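Local coordinates for protein siroheme decarboxylase (Hydrogenobacter thermophilus, PDB 4CH7) that catalyses the decarboxylation of siroheme to 12,18-didecarboxysiroheme, releasing two molecules of carbon dioxide, in the biosynthesis of heme d1, at residues K7-I12 and E42-D47; I16-E21 and R218-V223; A67-K72 and S114-V119; K173-I178 and E206-L211; L289-I294 and Y303-S308. One frame throughout, in Å; residues are numbered along the deposited sequence.

Interaction 1. Residues K7-I12 and E42-D47; sequences KILKII and EKLVED
The carbonyl oxygen of Ile8, a residue whose side chain faces Leu44, is shared by two backbone amides as helix 4-11 comes to its end: Ile12 N lies 3.1 Å from Ile8 O, and Ile11 N adds a weak bond to the same atom. Leu9 O is taken up beyond the segment by the side-chain amide of Gln13. Between the two segments the contact is wholly apolar and turns on Leu44, whose two methyls go to different neighbours. Its CD2 meets Leu9 CD1 at 3.7 Å and lies 3.9 Å from Leu9 CB, while its CD1 has a looser approach of 4.4 Å to Ile8 CG2. CG of Leu9 stands opposite the backbone N (chi1 170°), and from there CD1 joins CB against the one Leu44 methyl, the two side chains crossing at a slant. In the first helix-turn-helix domain this packs the leading helix against helix 34-47, the third of the three, with Leu9 and Leu44 both extended onto Val50. Ile8 reaches further along the same helix to Leu37, Thr40 and Ile41, and also touches Val30 of helix 22-30.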
# COMPACT_ATOMS: atom_id res chain seq x y z
N LYS A 7 15.06 -16.08 -16.02
CA LYS A 7 15.52 -14.79 -16.53
C LYS A 7 14.38 -13.80 -16.75
O LYS A 7 14.51 -12.62 -16.43
CB LYS A 7 16.29 -14.97 -17.84
CG LYS A 7 17.79 -15.10 -17.68
CD LYS A 7 18.46 -15.23 -19.04
CE LYS A 7 17.91 -16.40 -19.82
NZ LYS A 7 18.52 -16.52 -21.17
N ILE A 8 13.27 -14.29 -17.29
CA ILE A 8 12.10 -13.46 -17.56
C ILE A 8 11.44 -13.02 -16.26
O ILE A 8 11.15 -11.83 -16.08
CB ILE A 8 11.07 -14.22 -18.40
CG1 ILE A 8 11.60 -14.46 -19.81
CG2 ILE A 8 9.77 -13.45 -18.47
CD1 ILE A 8 10.71 -15.35 -20.64
N LEU A 9 11.19 -13.98 -15.38
CA LEU A 9 10.61 -13.71 -14.06
C LEU A 9 11.43 -12.66 -13.31
O LEU A 9 10.87 -11.75 -12.71
CB LEU A 9 10.56 -15.00 -13.24
CG LEU A 9 10.21 -14.83 -11.76
CD1 LEU A 9 8.78 -14.31 -11.62
CD2 LEU A 9 10.40 -16.11 -10.98
N LYS A 10 12.75 -12.80 -13.38
CA LYS A 10 13.66 -11.87 -12.73
C LYS A 10 13.59 -10.46 -13.33
O LYS A 10 13.62 -9.47 -12.61
CB LYS A 10 15.10 -12.41 -12.83
CG LYS A 10 16.16 -11.45 -12.30
CD LYS A 10 17.57 -11.95 -12.62
CE LYS A 10 18.62 -11.04 -12.01
NZ LYS A 10 18.52 -9.64 -12.51
N ILE A 11 13.49 -10.39 -14.66
CA ILE A 11 13.61 -9.11 -15.36
C ILE A 11 12.34 -8.25 -15.33
O ILE A 11 12.41 -7.02 -15.41
CB ILE A 11 14.09 -9.30 -16.83
CG1 ILE A 11 14.73 -8.02 -17.37
CG2 ILE A 11 12.96 -9.77 -17.73
CD1 ILE A 11 15.32 -8.16 -18.76
N ILE A 12 11.17 -8.88 -15.21
CA ILE A 12 9.91 -8.15 -15.17
C ILE A 12 9.59 -7.64 -13.76
O ILE A 12 8.57 -6.97 -13.54
CB ILE A 12 8.74 -8.99 -15.67
CG1 ILE A 12 8.56 -10.25 -14.81
CG2 ILE A 12 8.96 -9.36 -17.12
CD1 ILE A 12 7.40 -11.13 -15.24
N GLU A 42 2.41 -13.69 -19.78
CA GLU A 42 1.01 -14.00 -19.56
C GLU A 42 0.87 -15.25 -18.69
O GLU A 42 0.11 -15.25 -17.72
CB GLU A 42 0.29 -14.22 -20.89
CG GLU A 42 0.45 -13.09 -21.89
CD GLU A 42 -0.34 -13.32 -23.16
OE1 GLU A 42 -0.74 -14.47 -23.42
OE2 GLU A 42 -0.57 -12.34 -23.90
N LYS A 43 1.62 -16.29 -19.04
CA LYS A 43 1.64 -17.53 -18.26
C LYS A 43 1.94 -17.26 -16.80
O LYS A 43 1.27 -17.78 -15.91
CB LYS A 43 2.68 -18.50 -18.82
CG LYS A 43 2.24 -19.28 -20.05
CD LYS A 43 3.32 -20.28 -20.44
CE LYS A 43 2.89 -21.12 -21.63
NZ LYS A 43 4.00 -21.99 -22.11
N LEU A 44 2.96 -16.44 -16.55
CA LEU A 44 3.36 -16.13 -15.18
C LEU A 44 2.27 -15.39 -14.40
O LEU A 44 2.14 -15.59 -13.20
CB LEU A 44 4.69 -15.37 -15.15
CG LEU A 44 5.94 -16.21 -15.46
CD1 LEU A 44 6.52 -15.85 -16.81
CD2 LEU A 44 6.99 -16.05 -14.37
N VAL A 45 1.49 -14.55 -15.08
CA VAL A 45 0.37 -13.86 -14.43
C VAL A 45 -0.90 -14.71 -14.45
O VAL A 45 -1.70 -14.66 -13.51
CB VAL A 45 0.11 -12.43 -15.00
CG1 VAL A 45 1.39 -11.62 -15.03
CG2 VAL A 45 -0.53 -12.49 -16.38
N GLU A 46 -1.07 -15.49 -15.51
CA GLU A 46 -2.19 -16.42 -15.62
C GLU A 46 -2.15 -17.44 -14.49
O GLU A 46 -3.19 -17.89 -14.00
CB GLU A 46 -2.14 -17.13 -16.98
CG GLU A 46 -3.06 -18.34 -17.14
CD GLU A 46 -3.19 -18.78 -18.59
OE1 GLU A 46 -2.75 -18.02 -19.48
OE2 GLU A 46 -3.73 -19.87 -18.84
N ASP A 47 -0.94 -17.79 -14.07
CA ASP A 47 -0.76 -18.86 -13.10
C ASP A 47 -0.58 -18.35 -11.66
O ASP A 47 -0.88 -19.07 -10.71
CB ASP A 47 0.37 -19.79 -13.54
CG ASP A 47 0.13 -20.36 -14.92
OD1 ASP A 47 -1.02 -20.33 -15.39
OD2 ASP A 47 1.10 -20.83 -15.55

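Interaction 2. Residues I16-E21 and R218-V223; sequences IPLVKE and RRISAV
Leu18 lays its CD2 methyl against the CD1 methyl of Ile220, 3.7 Å away, the two side chains crossing at about a right angle. Phe190 touches both. Leu18 is the centre of an inverse gamma turn, in which the amide of Val19 makes a weak bond to Pro17 O, and the end of its side chain comes nearer the strand than its base. At the start of the 16-21 segment Ile16 N donates to Ile220 O over 2.8 Å; the C=O...N angle is 157° and the nitrogen lies in the carbonyl plane. The CG1 methylene of Ile16 packs close beside that oxygen, 3.2 Å from Ile220 O. Ile220 N donates to the carboxylate of Asp15, so loop atoms grip both polar backbone atoms of this residue. Arg218 and Arg219 form a classic beta bulge opposite Ile56, where strand 217-222 pairs antiparallel with strand 53-57. Ser221 OG lies above one face of the Arg219 guanidinium, offset toward the rim. A loop of the first helix-turn-helix domain is thus joined to strand 217-222, which follows helix 201-213, by largely apolar packing of Ile16 and Leu18 on Ile220 and a single directional backbone bond.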
# COMPACT_ATOMS: atom_id res chain seq x y z
N ILE A 16 10.56 -1.46 -15.51
CA ILE A 16 10.42 -1.60 -16.95
C ILE A 16 10.57 -0.24 -17.63
O ILE A 16 9.87 0.70 -17.29
CB ILE A 16 9.07 -2.25 -17.30
CG1 ILE A 16 9.01 -3.65 -16.69
CG2 ILE A 16 8.86 -2.32 -18.80
CD1 ILE A 16 7.77 -4.41 -17.07
N PRO A 17 11.51 -0.15 -18.59
CA PRO A 17 11.91 1.13 -19.19
C PRO A 17 10.76 1.90 -19.83
O PRO A 17 9.89 1.31 -20.48
CB PRO A 17 12.93 0.73 -20.26
CG PRO A 17 12.67 -0.73 -20.53
CD PRO A 17 12.22 -1.28 -19.21
N LEU A 18 10.77 3.22 -19.65
CA LEU A 18 9.78 4.08 -20.27
C LEU A 18 10.17 4.37 -21.72
O LEU A 18 10.69 5.44 -22.03
CB LEU A 18 9.63 5.38 -19.48
CG LEU A 18 9.12 5.21 -18.05
CD1 LEU A 18 9.25 6.50 -17.27
CD2 LEU A 18 7.68 4.74 -18.06
N VAL A 19 9.93 3.40 -22.58
CA VAL A 19 10.16 3.55 -24.01
C VAL A 19 8.91 3.05 -24.72
O VAL A 19 8.00 2.53 -24.08
CB VAL A 19 11.39 2.74 -24.47
CG1 VAL A 19 12.62 3.16 -23.70
CG2 VAL A 19 11.15 1.26 -24.30
N LYS A 20 8.86 3.22 -26.04
CA LYS A 20 7.68 2.82 -26.80
C LYS A 20 7.53 1.30 -26.85
O LYS A 20 6.41 0.78 -26.81
CB LYS A 20 7.73 3.39 -28.22
CG LYS A 20 7.72 4.91 -28.26
CD LYS A 20 7.73 5.42 -29.69
CE LYS A 20 7.76 6.94 -29.73
NZ LYS A 20 7.85 7.45 -31.13
N GLU A 21 8.65 0.59 -26.93
CA GLU A 21 8.64 -0.86 -26.98
C GLU A 21 9.52 -1.47 -25.89
O GLU A 21 10.61 -1.97 -26.18
CB GLU A 21 9.09 -1.35 -28.36
CG GLU A 21 8.25 -0.81 -29.52
CD GLU A 21 8.75 -1.27 -30.88
OE1 GLU A 21 9.54 -2.23 -30.94
OE2 GLU A 21 8.34 -0.66 -31.89
N ARG A 218 7.26 5.51 -9.07
CA ARG A 218 8.37 4.72 -8.55
C ARG A 218 8.99 3.86 -9.64
O ARG A 218 10.19 3.93 -9.89
CB ARG A 218 7.92 3.83 -7.39
CG ARG A 218 7.76 4.54 -6.06
CD ARG A 218 7.46 3.53 -4.96
NE ARG A 218 7.32 4.16 -3.65
CZ ARG A 218 6.24 4.04 -2.88
NH1 ARG A 218 5.21 3.31 -3.28
NH2 ARG A 218 6.20 4.64 -1.70
N ARG A 219 8.14 3.05 -10.27
CA ARG A 219 8.58 2.09 -11.27
C ARG A 219 7.38 1.43 -11.92
O ARG A 219 6.25 1.56 -11.45
CB ARG A 219 9.45 1.02 -10.60
CG ARG A 219 8.71 0.25 -9.52
CD ARG A 219 9.65 -0.20 -8.42
NE ARG A 219 10.63 -1.17 -8.88
CZ ARG A 219 10.41 -2.48 -8.94
NH1 ARG A 219 9.24 -2.98 -8.56
NH2 ARG A 219 11.36 -3.30 -9.37
N ILE A 220 7.63 0.71 -13.00
CA ILE A 220 6.63 -0.16 -13.61
C ILE A 220 7.16 -1.58 -13.53
O ILE A 220 8.20 -1.88 -14.12
CB ILE A 220 6.37 0.22 -15.07
CG1 ILE A 220 5.83 1.65 -15.16
CG2 ILE A 220 5.39 -0.75 -15.72
CD1 ILE A 220 5.57 2.13 -16.56
N SER A 221 6.47 -2.45 -12.80
CA SER A 221 6.96 -3.81 -12.61
C SER A 221 5.86 -4.82 -12.33
O SER A 221 4.73 -4.45 -12.02
CB SER A 221 7.97 -3.85 -11.45
OG SER A 221 9.17 -3.20 -11.79
N ALA A 222 6.21 -6.09 -12.47
CA ALA A 222 5.38 -7.18 -11.99
C ALA A 222 5.81 -7.47 -10.56
O ALA A 222 6.98 -7.32 -10.23
CB ALA A 222 5.56 -8.40 -12.86
N VAL A 223 4.86 -7.86 -9.72
CA VAL A 223 5.16 -8.20 -8.33
C VAL A 223 4.54 -9.54 -7.95
O VAL A 223 3.94 -10.21 -8.79
CB VAL A 223 4.66 -7.12 -7.35
CG1 VAL A 223 4.87 -7.57 -5.92
CG2 VAL A 223 5.36 -5.80 -7.61

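Interaction 3. Residues A67-K72 and S114-V119; sequences ALIAFK and SELEDV
The 114-119 segment meets strand 65-71 through Leu116, which packs on Ala67 and Ile69. Ahead of it, Ser114 OG donates a hydrogen bond to Glu115 O over 3.0 Å, tilted 26° from the carbonyl plane; that oxygen also accepts Val119 N at 3.1 Å. Glu115 holds the N-cap position of helix 116-126. Next comes Leu116, its CG opposite the backbone N (chi1 -177°), which sends both methyls onto the strand: CD1 and CD2 each lie 3.8 Å from Ala67 CB. CD2 also comes within 4.1 Å of Ile69 CD1, the two side chains sliding past each other in opposite directions. Helix against sheet is the core packing of the AsnC-like ferredoxin fold, and the side chain of Ile69 lies about 10 Å from that of His93, the inferred active-site residue. Leu116 touches Val134 and Arg136 of strand 132-139 as well, and Glu117 forms a salt bridge with the same Arg136.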
# COMPACT_ATOMS: atom_id res chain seq x y z
N ALA A 67 -3.01 7.14 6.26
CA ALA A 67 -2.69 6.86 7.66
C ALA A 67 -3.25 5.51 8.09
O ALA A 67 -4.14 4.96 7.44
CB ALA A 67 -3.23 7.96 8.56
N LEU A 68 -2.72 5.00 9.19
CA LEU A 68 -3.25 3.79 9.79
C LEU A 68 -4.27 4.20 10.85
O LEU A 68 -3.93 4.88 11.81
CB LEU A 68 -2.14 2.95 10.41
CG LEU A 68 -2.50 1.56 10.92
CD1 LEU A 68 -3.15 0.75 9.81
CD2 LEU A 68 -1.27 0.85 11.45
N ILE A 69 -5.52 3.79 10.66
CA ILE A 69 -6.59 4.17 11.57
C ILE A 69 -6.99 2.99 12.46
O ILE A 69 -7.06 1.86 11.99
CB ILE A 69 -7.81 4.69 10.80
CG1 ILE A 69 -7.39 5.75 9.77
CG2 ILE A 69 -8.85 5.26 11.75
CD1 ILE A 69 -6.66 6.94 10.37
N ALA A 70 -7.24 3.27 13.73
CA ALA A 70 -7.67 2.25 14.68
C ALA A 70 -8.95 2.69 15.37
O ALA A 70 -9.01 3.79 15.92
CB ALA A 70 -6.59 1.98 15.70
N PHE A 71 -9.98 1.84 15.35
CA PHE A 71 -11.24 2.14 16.02
C PHE A 71 -11.42 1.28 17.27
O PHE A 71 -11.09 0.09 17.26
CB PHE A 71 -12.42 1.91 15.08
CG PHE A 71 -12.69 3.05 14.14
CD1 PHE A 71 -11.82 4.13 14.05
CD2 PHE A 71 -13.83 3.05 13.35
CE1 PHE A 71 -12.07 5.18 13.17
CE2 PHE A 71 -14.10 4.09 12.47
CZ PHE A 71 -13.22 5.16 12.39
N LYS A 72 -11.94 1.87 18.34
CA LYS A 72 -12.37 1.08 19.49
C LYS A 72 -13.86 0.78 19.36
O LYS A 72 -14.70 1.63 19.65
CB LYS A 72 -12.07 1.78 20.81
CG LYS A 72 -12.63 1.05 22.03
CD LYS A 72 -11.62 0.99 23.17
CE LYS A 72 -11.20 2.37 23.60
NZ LYS A 72 -10.29 2.32 24.78
N SER A 114 -11.17 16.59 1.59
CA SER A 114 -11.26 16.73 3.03
C SER A 114 -9.94 16.29 3.62
O SER A 114 -9.27 15.42 3.07
CB SER A 114 -12.38 15.85 3.58
OG SER A 114 -12.35 15.81 5.00
N GLU A 115 -9.56 16.90 4.74
CA GLU A 115 -8.38 16.44 5.46
C GLU A 115 -8.69 15.07 6.03
O GLU A 115 -9.85 14.78 6.36
CB GLU A 115 -8.01 17.42 6.57
CG GLU A 115 -7.61 18.79 6.06
CD GLU A 115 -7.44 19.80 7.17
OE1 GLU A 115 -6.92 19.43 8.24
OE2 GLU A 115 -7.84 20.97 6.97
N LEU A 116 -7.67 14.23 6.13
CA LEU A 116 -7.83 12.87 6.63
C LEU A 116 -8.48 12.84 8.02
O LEU A 116 -9.36 12.03 8.28
CB LEU A 116 -6.47 12.16 6.66
CG LEU A 116 -6.44 10.69 7.08
CD1 LEU A 116 -5.52 9.89 6.17
CD2 LEU A 116 -5.98 10.57 8.51
N GLU A 117 -8.03 13.75 8.89
CA GLU A 117 -8.56 13.86 10.25
C GLU A 117 -10.06 14.17 10.29
O GLU A 117 -10.77 13.72 11.19
CB GLU A 117 -7.80 14.94 11.02
CG GLU A 117 -6.52 14.45 11.69
CD GLU A 117 -5.37 14.25 10.71
OE1 GLU A 117 -5.54 14.56 9.51
OE2 GLU A 117 -4.30 13.80 11.16
N ASP A 118 -10.53 14.94 9.31
CA ASP A 118 -11.95 15.26 9.22
C ASP A 118 -12.73 14.02 8.78
O ASP A 118 -13.78 13.70 9.34
CB ASP A 118 -12.19 16.41 8.24
CG ASP A 118 -11.66 17.74 8.75
OD1 ASP A 118 -11.89 18.06 9.93
OD2 ASP A 118 -11.01 18.46 7.96
N VAL A 119 -12.20 13.33 7.77
CA VAL A 119 -12.80 12.11 7.25
C VAL A 119 -13.05 11.07 8.35
O VAL A 119 -14.14 10.52 8.45
CB VAL A 119 -11.93 11.48 6.14
CG1 VAL A 119 -12.48 10.15 5.70
CG2 VAL A 119 -11.82 12.43 4.96

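Interaction 4. Residues K173-I178 and E206-L211; sequences KRIVSI and EKLSAL
No ring, amide or guanidinium takes part where Ile175 packs against Lys207, Leu208 and Leu211; Tyr57 and Phe190, outside the two segments, touch Leu208. The contact is therefore one of aliphatic groups, and Ile175 makes all of the first helix's contacts within 4.5 Å. Its two branches part company. CD1, at the end of the longer arm, meets the alkyl chain of Lys207, 3.7 Å from CD and 3.9 Å from CB, the two side chains lying at about a right angle. CG2 goes the other way, to Leu208 CD2 at 3.8 Å and, more loosely, to Leu211 CD1 at 4.4 Å. The isoleucine's CG1 stands opposite the carbonyl carbon (chi1 -72°) and CG2 opposite the backbone N, which sends CD1 to Lys207 and CG2 to the two leucines. Lys207 uses only its methylenes here: its chain bends at the last torsion (chi4 -65°) and NZ forms a salt bridge with Glu171, so the charge is held at the border of the apolar patch. The segment axes approach to 11.4 Å and cross at -93°. Such a nearly perpendicular meeting of the first and third helices, with helix 191-196 between them in sequence, is the core of a helix-turn-helix domain, here the second of the two in this protein.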
# COMPACT_ATOMS: atom_id res chain seq x y z
N LYS A 173 -3.29 13.80 -13.17
CA LYS A 173 -4.29 12.98 -12.49
C LYS A 173 -4.91 11.98 -13.45
O LYS A 173 -5.07 10.81 -13.12
CB LYS A 173 -5.38 13.86 -11.88
CG LYS A 173 -4.96 14.63 -10.63
CD LYS A 173 -6.16 15.30 -9.98
CE LYS A 173 -5.76 16.12 -8.77
NZ LYS A 173 -6.94 16.75 -8.11
N ARG A 174 -5.28 12.46 -14.64
CA ARG A 174 -5.83 11.59 -15.68
C ARG A 174 -4.81 10.54 -16.11
O ARG A 174 -5.15 9.38 -16.31
CB ARG A 174 -6.25 12.42 -16.90
CG ARG A 174 -7.43 13.35 -16.67
CD ARG A 174 -7.97 13.88 -17.99
NE ARG A 174 -6.93 14.52 -18.81
CZ ARG A 174 -6.64 15.81 -18.77
NH1 ARG A 174 -7.31 16.63 -17.97
NH2 ARG A 174 -5.68 16.31 -19.55
N ILE A 175 -3.56 10.96 -16.26
CA ILE A 175 -2.46 10.06 -16.59
C ILE A 175 -2.36 8.93 -15.57
O ILE A 175 -2.38 7.75 -15.94
CB ILE A 175 -1.11 10.81 -16.66
CG1 ILE A 175 -1.04 11.69 -17.92
CG2 ILE A 175 0.05 9.83 -16.66
CD1 ILE A 175 0.24 12.49 -18.04
N VAL A 176 -2.25 9.29 -14.30
CA VAL A 176 -2.24 8.31 -13.21
C VAL A 176 -3.50 7.46 -13.23
O VAL A 176 -3.44 6.24 -13.07
CB VAL A 176 -2.09 9.00 -11.84
CG1 VAL A 176 -2.29 8.00 -10.71
CG2 VAL A 176 -0.73 9.67 -11.72
N SER A 177 -4.64 8.11 -13.44
CA SER A 177 -5.94 7.44 -13.45
C SER A 177 -6.02 6.26 -14.43
O SER A 177 -6.46 5.17 -14.06
CB SER A 177 -7.05 8.45 -13.77
OG SER A 177 -8.29 7.80 -13.97
N ILE A 178 -5.58 6.48 -15.66
CA ILE A 178 -5.72 5.48 -16.71
C ILE A 178 -4.52 4.52 -16.83
O ILE A 178 -4.64 3.47 -17.46
CB ILE A 178 -5.97 6.12 -18.09
CG1 ILE A 178 -4.67 6.66 -18.69
CG2 ILE A 178 -7.03 7.21 -18.00
CD1 ILE A 178 -4.69 6.72 -20.20
N GLU A 206 7.24 11.28 -22.01
CA GLU A 206 7.88 12.49 -21.53
C GLU A 206 7.36 12.84 -20.14
O GLU A 206 8.13 13.16 -19.23
CB GLU A 206 7.60 13.63 -22.50
CG GLU A 206 8.35 14.92 -22.23
CD GLU A 206 8.08 15.97 -23.28
OE1 GLU A 206 8.65 15.87 -24.38
OE2 GLU A 206 7.29 16.90 -23.00
N LYS A 207 6.04 12.78 -19.98
CA LYS A 207 5.39 13.10 -18.71
C LYS A 207 5.61 12.02 -17.67
O LYS A 207 5.77 12.31 -16.48
CB LYS A 207 3.90 13.33 -18.94
CG LYS A 207 3.61 14.54 -19.81
CD LYS A 207 2.21 14.49 -20.38
CE LYS A 207 2.01 15.62 -21.37
NZ LYS A 207 2.08 16.96 -20.72
N LEU A 208 5.61 10.76 -18.10
CA LEU A 208 5.86 9.64 -17.20
C LEU A 208 7.29 9.69 -16.67
O LEU A 208 7.53 9.41 -15.49
CB LEU A 208 5.59 8.31 -17.91
CG LEU A 208 4.12 8.03 -18.18
CD1 LEU A 208 3.94 6.70 -18.90
CD2 LEU A 208 3.34 8.03 -16.88
N SER A 209 8.23 10.06 -17.53
CA SER A 209 9.62 10.20 -17.14
C SER A 209 9.77 11.28 -16.06
O SER A 209 10.45 11.08 -15.06
CB SER A 209 10.49 10.54 -18.35
OG SER A 209 10.36 9.55 -19.35
N ALA A 210 9.11 12.42 -16.27
CA ALA A 210 9.17 13.53 -15.33
C ALA A 210 8.60 13.15 -13.97
O ALA A 210 9.13 13.54 -12.93
CB ALA A 210 8.44 14.74 -15.89
N LEU A 211 7.50 12.40 -13.98
CA LEU A 211 6.90 11.89 -12.75
C LEU A 211 7.85 10.93 -12.04
O LEU A 211 7.90 10.89 -10.81
CB LEU A 211 5.57 11.20 -13.05
CG LEU A 211 4.41 12.10 -13.48
CD1 LEU A 211 3.19 11.29 -13.87
CD2 LEU A 211 4.07 13.08 -12.37

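Interaction 5. Residues L289-I294 and Y303-S308; sequences LLAETI and YALLFS
Ala291 puts its single methyl between two strand side chains, 3.8 Å from Tyr303 CE2 and 3.8 Å from Leu305 CD2. These two reach it with different first torsions. Tyr303 has CG between the backbone N and the carbonyl carbon (chi1 78°), which swings the ring to the helix; the methyl approaches it obliquely. Leu305 instead has CG opposite its carbonyl carbon (chi1 -65°) and straddles the alanine, since CD1 is also only 3.9 Å from Ala291 CB. The phenol end of Tyr303 runs on to Glu292, where OH lies 3.8 Å from CG. It is this aliphatic part of the glutamate that makes the contact. The chain is extended beyond CG, and the carboxylate and ring planes are 90° apart. Beyond the two segments the Tyr303 ring stacks with Trp239 of the neighbouring strand. Within the helix, Thr293 OG1 turns back to Leu289 O over 2.9 Å, from well above the carbonyl plane, and that oxygen takes the Thr293 amide too. The two segments run nearly antiparallel, as expected of the last helix and strand of an AsnC-like domain. Between them the contact rests on van der Waals packing round the Ala291 methyl, with exposed Glu292 at its rim.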
# COMPACT_ATOMS: atom_id res chain seq x y z
N LEU A 289 6.78 -16.30 20.71
CA LEU A 289 8.16 -16.71 20.94
C LEU A 289 9.14 -15.77 20.24
O LEU A 289 10.08 -15.26 20.86
CB LEU A 289 8.38 -18.15 20.45
CG LEU A 289 8.29 -19.27 21.48
CD1 LEU A 289 7.06 -19.11 22.36
CD2 LEU A 289 8.27 -20.63 20.79
N LEU A 290 8.90 -15.53 18.96
CA LEU A 290 9.73 -14.64 18.15
C LEU A 290 9.79 -13.23 18.74
O LEU A 290 10.85 -12.61 18.78
CB LEU A 290 9.20 -14.59 16.71
CG LEU A 290 9.77 -13.53 15.77
CD1 LEU A 290 11.28 -13.67 15.64
CD2 LEU A 290 9.11 -13.61 14.40
N ALA A 291 8.64 -12.73 19.19
CA ALA A 291 8.56 -11.41 19.81
C ALA A 291 9.33 -11.37 21.13
O ALA A 291 10.06 -10.42 21.40
CB ALA A 291 7.12 -11.02 20.02
N GLU A 292 9.15 -12.41 21.95
CA GLU A 292 9.84 -12.52 23.23
C GLU A 292 11.37 -12.54 23.06
O GLU A 292 12.09 -11.95 23.87
CB GLU A 292 9.39 -13.78 23.98
CG GLU A 292 7.98 -13.71 24.57
CD GLU A 292 7.50 -15.04 25.12
OE1 GLU A 292 8.12 -16.08 24.80
OE2 GLU A 292 6.51 -15.05 25.88
N THR A 293 11.84 -13.22 22.02
CA THR A 293 13.27 -13.27 21.71
C THR A 293 13.80 -11.87 21.41
O THR A 293 14.80 -11.44 21.99
CB THR A 293 13.54 -14.18 20.49
OG1 THR A 293 12.95 -15.47 20.71
CG2 THR A 293 15.03 -14.33 20.26
N ILE A 294 13.13 -11.18 20.49
CA ILE A 294 13.46 -9.81 20.13
C ILE A 294 13.45 -8.90 21.36
O ILE A 294 14.37 -8.11 21.57
CB ILE A 294 12.48 -9.27 19.07
CG1 ILE A 294 12.71 -9.97 17.73
CG2 ILE A 294 12.63 -7.76 18.91
CD1 ILE A 294 11.67 -9.65 16.69
N TYR A 303 6.06 -3.49 24.31
CA TYR A 303 5.56 -3.93 23.02
C TYR A 303 4.20 -4.61 23.16
O TYR A 303 3.75 -4.90 24.27
CB TYR A 303 6.55 -4.87 22.33
CG TYR A 303 6.55 -6.29 22.86
CD1 TYR A 303 7.29 -6.64 23.98
CD2 TYR A 303 5.83 -7.29 22.22
CE1 TYR A 303 7.30 -7.94 24.45
CE2 TYR A 303 5.83 -8.59 22.68
CZ TYR A 303 6.57 -8.91 23.80
OH TYR A 303 6.57 -10.20 24.27
N ALA A 304 3.56 -4.86 22.02
CA ALA A 304 2.26 -5.53 22.00
C ALA A 304 2.09 -6.30 20.70
O ALA A 304 2.57 -5.87 19.65
CB ALA A 304 1.15 -4.52 22.16
N LEU A 305 1.41 -7.44 20.78
CA LEU A 305 1.13 -8.24 19.60
C LEU A 305 -0.34 -8.11 19.21
O LEU A 305 -1.22 -8.64 19.89
CB LEU A 305 1.50 -9.70 19.83
CG LEU A 305 2.99 -9.98 20.06
CD1 LEU A 305 3.26 -11.47 20.24
CD2 LEU A 305 3.81 -9.43 18.92
N LEU A 306 -0.59 -7.41 18.11
CA LEU A 306 -1.95 -7.22 17.63
C LEU A 306 -2.26 -8.22 16.52
O LEU A 306 -2.05 -7.94 15.34
CB LEU A 306 -2.16 -5.78 17.13
CG LEU A 306 -2.24 -4.66 18.19
CD1 LEU A 306 -0.89 -4.33 18.78
CD2 LEU A 306 -2.88 -3.42 17.60
N PHE A 307 -2.74 -9.39 16.92
CA PHE A 307 -3.02 -10.47 15.98
C PHE A 307 -4.20 -10.17 15.08
O PHE A 307 -5.24 -9.68 15.53
CB PHE A 307 -3.26 -11.78 16.73
CG PHE A 307 -2.05 -12.33 17.43
CD1 PHE A 307 -1.18 -13.18 16.77
CD2 PHE A 307 -1.78 -11.99 18.75
CE1 PHE A 307 -0.06 -13.69 17.40
CE2 PHE A 307 -0.66 -12.49 19.39
CZ PHE A 307 0.21 -13.34 18.72
N SER A 308 -4.04 -10.46 13.79
CA SER A 308 -5.14 -10.34 12.83
C SER A 308 -6.06 -11.55 12.97
O SER A 308 -5.69 -12.67 12.62
CB SER A 308 -4.59 -10.24 11.41
OG SER A 308 -5.58 -10.57 10.45

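Overall arrangement
Along the chain the order is helix-turn-helix, AsnC-like half, helix-turn-helix, AsnC-like half, and the five contacts sample all four. Interactions 1 and 4 lie within the two helix-turn-helix domains, their centres 25 Å apart, and interaction 2 lies between, touching both: Ile12 O meets Ala222 N in a probable hydrogen bond, and Leu18 packs on Ser209. Interactions 3 and 4 fall within the long loop that interaction 2 closes. Interactions 3 and 5 pack helices on the single eight-stranded barrel, with centres 26 Å apart, one in each half. This is consistent with a duplicated unit whose two halves pair within one chain, as AsnC-like subunits pair in dimers.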